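Local coordinates for glycosylation Associate Protein 1 (Streptococcus agalactiae serotype V, PDB 6OYC) that is a lectin-like component of the Gap123 complex and probably acts in the glycosylation and accessory Sec export of serine-rich adhesins, at residues Pro302-Gln314 with Trp487-Tyr501. Sequence-based numbering, arbitrary orientation.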
loop_
_atom_site.group_PDB
_atom_site.type_symbol
_atom_site.label_atom_id
_atom_site.label_comp_id
_atom_site.label_asym_id
_atom_site.label_seq_id
_atom_site.Cartn_x
_atom_site.Cartn_y
_atom_site.Cartn_z
ATOM N N PRO A 302 -13.981 -0.890 0.898
ATOM C CA PRO A 302 -12.764 -0.276 0.323
ATOM C C PRO A 302 -12.487 -0.655 -1.132
ATOM O O PRO A 302 -11.459 -1.252 -1.441
ATOM C CB PRO A 302 -11.668 -0.800 1.261
ATOM C CG PRO A 302 -12.186 -2.131 1.752
ATOM C CD PRO A 302 -13.681 -1.981 1.847
ATOM N N PHE A 303 -13.378 -0.248 -2.040
ATOM C CA PHE A 303 -13.180 -0.470 -3.472
ATOM C C PHE A 303 -11.927 0.221 -3.997
ATOM O O PHE A 303 -11.613 1.355 -3.615
ATOM C CB PHE A 303 -14.378 0.046 -4.269
ATOM C CG PHE A 303 -15.651 -0.668 -3.981
ATOM C CD1 PHE A 303 -15.867 -1.953 -4.468
ATOM C CD2 PHE A 303 -16.657 -0.047 -3.237
ATOM C CE1 PHE A 303 -17.062 -2.618 -4.201
ATOM C CE2 PHE A 303 -17.850 -0.693 -2.975
ATOM C CZ PHE A 303 -18.056 -1.985 -3.459
ATOM N N ASP A 304 -11.231 -0.456 -4.911
ATOM C CA ASP A 304 -10.092 0.095 -5.650
ATOM C C ASP A 304 -10.463 0.091 -7.128
ATOM O O ASP A 304 -10.379 -0.946 -7.792
ATOM C CB ASP A 304 -8.816 -0.711 -5.412
ATOM C CG ASP A 304 -7.619 -0.181 -6.222
ATOM O OD1 ASP A 304 -7.738 0.878 -6.891
ATOM O OD2 ASP A 304 -6.552 -0.825 -6.182
ATOM N N THR A 305 -10.835 1.255 -7.654
ATOM C CA THR A 305 -11.397 1.303 -8.998
ATOM C C THR A 305 -10.350 1.301 -10.105
ATOM O O THR A 305 -10.725 1.386 -11.275
ATOM C CB THR A 305 -12.289 2.530 -9.138
ATOM O OG1 THR A 305 -11.596 3.669 -8.623
ATOM C CG2 THR A 305 -13.610 2.331 -8.341
ATOM N N ARG A 306 -9.058 1.202 -9.787
ATOM C CA ARG A 306 -8.080 0.922 -10.833
ATOM C C ARG A 306 -8.283 -0.451 -11.474
ATOM O O ARG A 306 -7.700 -0.714 -12.531
ATOM C CB ARG A 306 -6.651 1.005 -10.277
ATOM C CG ARG A 306 -6.252 2.357 -9.666
ATOM C CD ARG A 306 -4.904 2.277 -8.934
ATOM N NE ARG A 306 -4.945 1.382 -7.778
ATOM C CZ ARG A 306 -3.866 0.940 -7.134
ATOM N NH1 ARG A 306 -2.661 1.322 -7.533
ATOM N NH2 ARG A 306 -3.991 0.105 -6.105
ATOM N N LEU A 307 -9.041 -1.347 -10.844
ATOM C CA LEU A 307 -9.259 -2.676 -11.412
ATOM C C LEU A 307 -10.187 -2.592 -12.625
ATOM O O LEU A 307 -11.191 -1.872 -12.608
ATOM C CB LEU A 307 -9.871 -3.615 -10.364
ATOM C CG LEU A 307 -8.995 -4.344 -9.339
ATOM C CD1 LEU A 307 -8.066 -5.380 -10.003
ATOM C CD2 LEU A 307 -8.201 -3.346 -8.483
ATOM N N ALA A 308 -9.847 -3.326 -13.681
ATOM C CA ALA A 308 -10.759 -3.479 -14.808
ATOM C C ALA A 308 -11.854 -4.484 -14.471
ATOM O O ALA A 308 -11.636 -5.444 -13.724
ATOM C CB ALA A 308 -10.012 -3.934 -16.061
ATOM N N LEU A 309 -13.044 -4.250 -15.014
ATOM C CA LEU A 309 -14.194 -5.113 -14.775
ATOM C C LEU A 309 -14.509 -5.921 -16.024
ATOM O O LEU A 309 -14.678 -5.352 -17.109
ATOM C CB LEU A 309 -15.421 -4.296 -14.378
ATOM C CG LEU A 309 -15.432 -3.664 -12.992
ATOM C CD1 LEU A 309 -15.379 -2.153 -13.098
ATOM C CD2 LEU A 309 -16.685 -4.096 -12.251
ATOM N N GLY A 310 -14.574 -7.244 -15.871
ATOM C CA GLY A 310 -15.197 -8.107 -16.863
ATOM C C GLY A 310 -14.423 -8.367 -18.132
ATOM O O GLY A 310 -14.980 -8.967 -19.059
ATOM N N LYS A 311 -13.155 -7.960 -18.216
ATOM C CA LYS A 311 -12.416 -8.177 -19.453
ATOM C C LYS A 311 -12.180 -9.651 -19.761
ATOM O O LYS A 311 -11.832 -9.975 -20.904
ATOM C CB LYS A 311 -11.079 -7.436 -19.416
ATOM C CG LYS A 311 -11.190 -5.967 -19.789
ATOM C CD LYS A 311 -9.999 -5.518 -20.630
ATOM C CE LYS A 311 -9.656 -4.066 -20.330
ATOM N NZ LYS A 311 -8.187 -3.805 -20.329
ATOM N N SER A 312 -12.370 -10.557 -18.800
ATOM C CA SER A 312 -12.196 -11.975 -19.106
ATOM C C SER A 312 -13.254 -12.511 -20.064
ATOM O O SER A 312 -13.143 -13.662 -20.495
ATOM C CB SER A 312 -12.207 -12.819 -17.827
ATOM O OG SER A 312 -13.521 -12.985 -17.328
ATOM N N ASN A 313 -14.279 -11.720 -20.393
ATOM C CA ASN A 313 -15.246 -12.131 -21.408
ATOM C C ASN A 313 -14.628 -12.200 -22.800
ATOM O O ASN A 313 -15.225 -12.816 -23.694
ATOM C CB ASN A 313 -16.448 -11.173 -21.411
ATOM C CG ASN A 313 -17.469 -11.503 -20.331
ATOM O OD1 ASN A 313 -17.423 -12.574 -19.726
ATOM N ND2 ASN A 313 -18.392 -10.590 -20.088
ATOM N N GLN A 314 -13.439 -11.617 -22.984
ATOM C CA GLN A 314 -12.799 -11.433 -24.279
ATOM C C GLN A 314 -11.650 -12.413 -24.528
ATOM O O GLN A 314 -10.865 -12.209 -25.463
ATOM C CB GLN A 314 -12.294 -9.985 -24.401
ATOM C CG GLN A 314 -13.340 -8.927 -24.015
ATOM C CD GLN A 314 -12.747 -7.540 -23.768
ATOM O OE1 GLN A 314 -11.547 -7.308 -23.963
ATOM N NE2 GLN A 314 -13.593 -6.609 -23.332
ATOM N N TRP A 487 -21.227 -16.695 -13.414
ATOM C CA TRP A 487 -20.186 -15.684 -13.529
ATOM C C TRP A 487 -20.778 -14.306 -13.789
ATOM O O TRP A 487 -20.358 -13.317 -13.177
ATOM C CB TRP A 487 -19.217 -16.074 -14.635
ATOM C CG TRP A 487 -17.935 -15.340 -14.559
ATOM C CD1 TRP A 487 -16.816 -15.703 -13.858
ATOM C CD2 TRP A 487 -17.627 -14.098 -15.196
ATOM N NE1 TRP A 487 -15.829 -14.760 -14.028
ATOM C CE2 TRP A 487 -16.302 -13.765 -14.845
ATOM C CE3 TRP A 487 -18.343 -13.239 -16.037
ATOM C CZ2 TRP A 487 -15.682 -12.615 -15.303
ATOM C CZ3 TRP A 487 -17.722 -12.100 -16.496
ATOM C CH2 TRP A 487 -16.408 -11.796 -16.132
ATOM N N ASN A 488 -21.765 -14.215 -14.680
ATOM C CA ASN A 488 -22.343 -12.904 -14.943
ATOM C C ASN A 488 -23.130 -12.392 -13.752
ATOM O O ASN A 488 -23.225 -11.175 -13.560
ATOM C CB ASN A 488 -23.227 -12.936 -16.183
ATOM C CG ASN A 488 -22.456 -13.292 -17.426
ATOM O OD1 ASN A 488 -21.374 -12.750 -17.676
ATOM N ND2 ASN A 488 -23.001 -14.211 -18.215
ATOM N N ARG A 489 -23.705 -13.287 -12.947
ATOM C CA ARG A 489 -24.343 -12.821 -11.722
ATOM C C ARG A 489 -23.339 -12.093 -10.839
ATOM O O ARG A 489 -23.692 -11.119 -10.163
ATOM C CB ARG A 489 -24.976 -13.998 -10.970
ATOM C CG ARG A 489 -25.544 -13.616 -9.602
ATOM C CD ARG A 489 -26.700 -14.514 -9.172
ATOM N NE ARG A 489 -26.209 -15.790 -8.671
ATOM C CZ ARG A 489 -26.170 -16.912 -9.386
ATOM N NH1 ARG A 489 -26.620 -16.924 -10.634
ATOM N NH2 ARG A 489 -25.695 -18.027 -8.848
ATOM N N SER A 490 -22.078 -12.539 -10.866
ATOM C CA SER A 490 -21.045 -11.964 -10.018
ATOM C C SER A 490 -20.599 -10.601 -10.541
ATOM O O SER A 490 -20.472 -9.639 -9.769
ATOM C CB SER A 490 -19.859 -12.924 -9.923
ATOM O OG SER A 490 -18.780 -12.322 -9.223
ATOM N N LEU A 491 -20.359 -10.504 -11.849
ATOM C CA LEU A 491 -20.038 -9.213 -12.453
ATOM C C LEU A 491 -21.135 -8.190 -12.186
ATOM O O LEU A 491 -20.859 -7.048 -11.797
ATOM C CB LEU A 491 -19.815 -9.383 -13.956
ATOM C CG LEU A 491 -19.353 -8.179 -14.786
ATOM C CD1 LEU A 491 -18.349 -7.254 -14.040
ATOM C CD2 LEU A 491 -18.758 -8.704 -16.070
ATOM N N ILE A 492 -22.392 -8.594 -12.365
ATOM C CA ILE A 492 -23.509 -7.678 -12.166
ATOM C C ILE A 492 -23.610 -7.276 -10.706
ATOM O O ILE A 492 -23.947 -6.131 -10.376
ATOM C CB ILE A 492 -24.813 -8.329 -12.664
ATOM C CG1 ILE A 492 -24.854 -8.322 -14.190
ATOM C CG2 ILE A 492 -26.033 -7.656 -12.046
ATOM C CD1 ILE A 492 -25.681 -9.450 -14.778
ATOM N N TYR A 493 -23.334 -8.221 -9.807
ATOM C CA TYR A 493 -23.361 -7.907 -8.386
ATOM C C TYR A 493 -22.307 -6.867 -8.052
ATOM O O TYR A 493 -22.566 -5.930 -7.292
ATOM C CB TYR A 493 -23.154 -9.189 -7.583
ATOM C CG TYR A 493 -22.870 -9.028 -6.105
ATOM C CD1 TYR A 493 -21.621 -8.606 -5.651
ATOM C CD2 TYR A 493 -23.832 -9.362 -5.157
ATOM C CE1 TYR A 493 -21.349 -8.483 -4.299
ATOM C CE2 TYR A 493 -23.567 -9.248 -3.791
ATOM C CZ TYR A 493 -22.322 -8.808 -3.370
ATOM O OH TYR A 493 -22.044 -8.683 -2.022
ATOM N N SER A 494 -21.109 -7.014 -8.615
ATOM C CA SER A 494 -20.052 -6.055 -8.334
ATOM C C SER A 494 -20.390 -4.684 -8.901
ATOM O O SER A 494 -20.226 -3.667 -8.215
ATOM C CB SER A 494 -18.727 -6.573 -8.888
ATOM O OG SER A 494 -18.445 -7.847 -8.327
ATOM N N ILE A 495 -20.908 -4.644 -10.136
ATOM C CA ILE A 495 -21.138 -3.375 -10.827
ATOM C C ILE A 495 -22.059 -2.469 -10.023
ATOM O O ILE A 495 -21.842 -1.255 -9.951
ATOM C CB ILE A 495 -21.696 -3.642 -12.232
ATOM C CG1 ILE A 495 -20.566 -4.076 -13.158
ATOM C CG2 ILE A 495 -22.366 -2.407 -12.772
ATOM C CD1 ILE A 495 -21.030 -4.662 -14.467
ATOM N N ASP A 496 -23.083 -3.049 -9.385
ATOM C CA ASP A 496 -24.024 -2.246 -8.631
ATOM C C ASP A 496 -23.431 -1.784 -7.307
ATOM O O ASP A 496 -23.564 -0.616 -6.943
ATOM C CB ASP A 496 -25.334 -3.014 -8.409
ATOM C CG ASP A 496 -25.950 -3.478 -9.702
ATOM O OD1 ASP A 496 -26.591 -4.552 -9.750
ATOM O OD2 ASP A 496 -25.821 -2.709 -10.680
ATOM N N LYS A 497 -22.803 -2.688 -6.565
ATOM C CA LYS A 497 -22.068 -2.285 -5.370
ATOM C C LYS A 497 -21.025 -1.212 -5.693
ATOM O O LYS A 497 -20.838 -0.251 -4.932
ATOM C CB LYS A 497 -21.414 -3.521 -4.723
ATOM C CG LYS A 497 -22.417 -4.438 -4.034
ATOM C CD LYS A 497 -21.974 -4.834 -2.629
ATOM C CE LYS A 497 -23.191 -4.978 -1.717
ATOM N NZ LYS A 497 -24.378 -5.563 -2.426
ATOM N N ILE A 498 -20.342 -1.362 -6.823
ATOM C CA ILE A 498 -19.374 -0.367 -7.273
ATOM C C ILE A 498 -19.999 1.024 -7.298
ATOM O O ILE A 498 -19.385 2.009 -6.867
ATOM C CB ILE A 498 -18.828 -0.773 -8.660
ATOM C CG1 ILE A 498 -17.746 -1.863 -8.527
ATOM C CG2 ILE A 498 -18.343 0.445 -9.456
ATOM C CD1 ILE A 498 -16.476 -1.427 -7.843
ATOM N N ASN A 499 -21.247 1.126 -7.768
ATOM C CA ASN A 499 -21.805 2.431 -8.103
ATOM C C ASN A 499 -22.281 3.219 -6.889
ATOM O O ASN A 499 -22.363 4.447 -6.966
ATOM C CB ASN A 499 -22.931 2.259 -9.118
ATOM C CG ASN A 499 -22.438 1.650 -10.422
ATOM O OD1 ASN A 499 -21.224 1.576 -10.671
ATOM N ND2 ASN A 499 -23.368 1.202 -11.258
ATOM N N ASP A 500 -22.562 2.566 -5.762
ATOM C CA ASP A 500 -22.785 3.339 -4.545
ATOM C C ASP A 500 -21.572 4.196 -4.214
ATOM O O ASP A 500 -21.693 5.180 -3.477
ATOM C CB ASP A 500 -23.109 2.411 -3.370
ATOM C CG ASP A 500 -24.167 1.379 -3.716
ATOM O OD1 ASP A 500 -24.127 0.263 -3.146
ATOM O OD2 ASP A 500 -25.039 1.682 -4.563
ATOM N N TYR A 501 -20.420 3.844 -4.783
ATOM C CA TYR A 501 -19.115 4.452 -4.583
ATOM C C TYR A 501 -18.728 5.419 -5.698
ATOM O O TYR A 501 -18.144 6.464 -5.422
ATOM C CB TYR A 501 -18.077 3.324 -4.466
ATOM C CG TYR A 501 -16.628 3.734 -4.455
ATOM C CD1 TYR A 501 -15.880 3.776 -5.628
ATOM C CD2 TYR A 501 -15.997 4.045 -3.263
ATOM C CE1 TYR A 501 -14.547 4.140 -5.605
ATOM C CE2 TYR A 501 -14.669 4.416 -3.230
ATOM C CZ TYR A 501 -13.946 4.448 -4.400
ATOM O OH TYR A 501 -12.625 4.805 -4.340
#
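Phe303 lies against Ile498 and Tyr501 where the linker between the two Rossmann-like domains of this GT-B-like fold meets a long helix near the C-terminus. The linker runs from strand 297-299 of one parallel sheet to strand 318-323 of the other; helix 484-502, the last but one of the chain, lies along it, an arrangement consistent with the C-terminal helices that cross back toward the N-terminal domain in GT-B proteins.

Apolar and aromatic contacts carry the join. CD1 of Phe303 meets CD1 of Ile498 at 3.5 Å, while CA of Ile498 lies over one face of the phenyl ring. With CG anti to the carbonyl carbon (chi1 -64°), the ring is carried to the helix, and its far end reaches the backbone, CZ lying 3.6 Å from Lys497 O. The broad phenol of Tyr501 receives CB of Phe303 over its centre in a CH-pi contact, 4.2 Å from the centroid and 5° off the normal. The two rings themselves are oblique, their planes at 56°. CG2 of Thr305 touches CE1 of Tyr501 at 3.4 Å. Farther along, the branched Leu309 sends CD2 to both Leu491 CD1 and Ile495 CG1. Gly310, with a positive phi, brings its bare CA to the edge of Trp487 and within 3.7 Å of Leu491 CD2.

Polar ends turn to other partners. The hydroxyls of Thr305 and Tyr501 bond to Tyr43 OH and Asn36 O, tying this end to helix 33-43. Within the linker, Asp304 OD1 accepts from Arg306 N in an Asx turn, and the carboxylate takes the guanidinium side-on, through NE and NH2.

At the other end, Arg425 accepts from the indole NE1 through its backbone O and donates to Asn313 OD1; that same amide oxygen approaches CZ3 of Trp487 to 3.3 Å.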